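Local coordinates for putative DNA-binding protein (Ralstonia eutropha, PDB 3HWU) that is of unknown function but carries a PCC (DUF296) domain and may bind DNA, at residues A[23-26]-A[27-31]. Sequence-based numbering, arbitrary orientation.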
loop_
_atom_site.group_PDB
_atom_site.type_symbol
_atom_site.label_atom_id
_atom_site.label_comp_id
_atom_site.label_asym_id
_atom_site.label_seq_id
_atom_site.Cartn_x
_atom_site.Cartn_y
_atom_site.Cartn_z
ATOM N N ASP A 23 -15.808 -13.618 -5.867
ATOM C CA ASP A 23 -14.822 -14.262 -4.983
ATOM C C ASP A 23 -14.746 -13.563 -3.626
ATOM O O ASP A 23 -14.661 -12.342 -3.536
ATOM C CB ASP A 23 -13.428 -14.269 -5.612
ATOM C CG ASP A 23 -13.282 -15.209 -6.792
ATOM O OD1 ASP A 23 -14.112 -16.148 -6.934
ATOM O OD2 ASP A 23 -12.271 -15.095 -7.552
ATOM N N ASN A 24 -14.688 -14.382 -2.587
ATOM C CA ASN A 24 -14.516 -13.946 -1.232
ATOM C C ASN A 24 -13.017 -13.772 -0.963
ATOM O O ASN A 24 -12.266 -14.744 -0.982
ATOM C CB ASN A 24 -15.116 -14.965 -0.256
ATOM C CG ASN A 24 -14.982 -14.515 1.175
ATOM O OD1 ASN A 24 -13.867 -14.285 1.634
ATOM N ND2 ASN A 24 -16.114 -14.323 1.882
ATOM N N VAL A 25 -12.586 -12.536 -0.790
ATOM C CA VAL A 25 -11.137 -12.239 -0.875
ATOM C C VAL A 25 -10.323 -12.885 0.240
ATOM O O VAL A 25 -9.309 -13.547 -0.017
ATOM C CB VAL A 25 -10.929 -10.723 -0.937
ATOM C CG1 VAL A 25 -9.410 -10.352 -0.878
ATOM C CG2 VAL A 25 -11.567 -10.119 -2.221
ATOM N N LEU A 26 -10.729 -12.694 1.495
ATOM C CA LEU A 26 -9.908 -13.261 2.568
ATOM C C LEU A 26 -9.956 -14.788 2.539
ATOM O O LEU A 26 -8.968 -15.433 2.836
ATOM C CB LEU A 26 -10.245 -12.710 3.960
ATOM C CG LEU A 26 -10.222 -11.163 4.066
ATOM C CD1 LEU A 26 -10.468 -10.811 5.521
ATOM C CD2 LEU A 26 -8.931 -10.565 3.597
ATOM N N GLN A 27 -11.113 -15.354 2.210
ATOM C CA GLN A 27 -11.202 -16.814 2.094
ATOM C C GLN A 27 -10.308 -17.344 0.971
ATOM O O GLN A 27 -9.675 -18.395 1.126
ATOM C CB GLN A 27 -12.670 -17.240 1.893
ATOM C CG GLN A 27 -13.547 -16.991 3.103
ATOM C CD GLN A 27 -15.017 -17.311 2.904
ATOM O OE1 GLN A 27 -15.452 -17.783 1.826
ATOM N NE2 GLN A 27 -15.793 -17.057 3.941
ATOM N N ASN A 28 -10.214 -16.637 -0.142
ATOM C CA ASN A 28 -9.315 -17.094 -1.201
ATOM C C ASN A 28 -7.841 -16.988 -0.761
ATOM O O ASN A 28 -7.031 -17.820 -1.142
ATOM C CB ASN A 28 -9.572 -16.320 -2.495
ATOM C CG ASN A 28 -10.622 -16.970 -3.369
ATOM O OD1 ASN A 28 -10.259 -17.820 -4.198
ATOM N ND2 ASN A 28 -11.864 -16.601 -3.227
ATOM N N LEU A 29 -7.493 -15.978 0.027
ATOM C CA LEU A 29 -6.133 -15.901 0.595
ATOM C C LEU A 29 -5.850 -17.039 1.591
ATOM O O LEU A 29 -4.748 -17.597 1.612
ATOM C CB LEU A 29 -5.920 -14.544 1.259
ATOM C CG LEU A 29 -5.667 -13.404 0.259
ATOM C CD1 LEU A 29 -5.898 -12.042 0.944
ATOM C CD2 LEU A 29 -4.249 -13.503 -0.358
ATOM N N GLU A 30 -6.847 -17.374 2.411
ATOM C CA GLU A 30 -6.743 -18.560 3.257
ATOM C C GLU A 30 -6.498 -19.807 2.434
ATOM O O GLU A 30 -5.650 -20.645 2.791
ATOM C CB GLU A 30 -8.010 -18.740 4.078
ATOM C CG GLU A 30 -8.230 -17.649 5.135
ATOM C CD GLU A 30 -9.632 -17.605 5.768
ATOM O OE1 GLU A 30 -10.540 -18.313 5.309
ATOM O OE2 GLU A 30 -9.790 -16.793 6.715
ATOM N N GLN A 31 -7.258 -19.967 1.342
ATOM C CA GLN A 31 -7.061 -21.139 0.502
ATOM C C GLN A 31 -5.676 -21.162 -0.178
ATOM O O GLN A 31 -5.077 -22.239 -0.337
ATOM C CB GLN A 31 -8.187 -21.225 -0.544
ATOM C CG GLN A 31 -8.186 -22.580 -1.260
ATOM C CD GLN A 31 -8.534 -23.701 -0.328
ATOM O OE1 GLN A 31 -9.416 -23.557 0.538
ATOM N NE2 GLN A 31 -7.821 -24.824 -0.453
HETATM O O HOH W 1 -14.058 -17.919 -4.898
#
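Asn-24 is the N-cap of helix 25-35, and in one of its two modelled conformers its side chain meets Gln-27. CG anti to the backbone N (chi1 -178°) brings OD1 to Gln-27 N. CB of Asn-24 touches Gln-27 OE1 at 3.5 Å. Asn-24 CG lies 3.3 Å from Gln-27 CD, over its amide face. Asn-24 OD1 accepts from Gln-27 N at 3.0 Å (N-H...O angle 159°), the capping bond. ND2 also lies over Gln-27 CD. The two amides are stacked, their planes 7° apart, on the more exposed side of the turn.

Asn-28 grips the backbone O of Asn-24 twice. Its main-chain N donates, and Asn-28 ND2 donates to Asn-24 O at 2.9 Å, from above the carbonyl plane. A water bridges Asn-28 ND2 to Asp-23 OD1. This bridge and the two bonds to Asn-24 O tie the preceding loop to the first turn. Lys-7 anchors Asp-23 OD2 elsewhere by a salt bridge.

Val-25 CG1 and Leu-26 CD2 each meet Leu-29 CD1 at 4.3 Å. This apolar side packs on Ile-90 and Leu-111 of the main sheet. A classical asparagine N-cap thus starts the one helix that lies against the antiparallel sheet of the PCC domain.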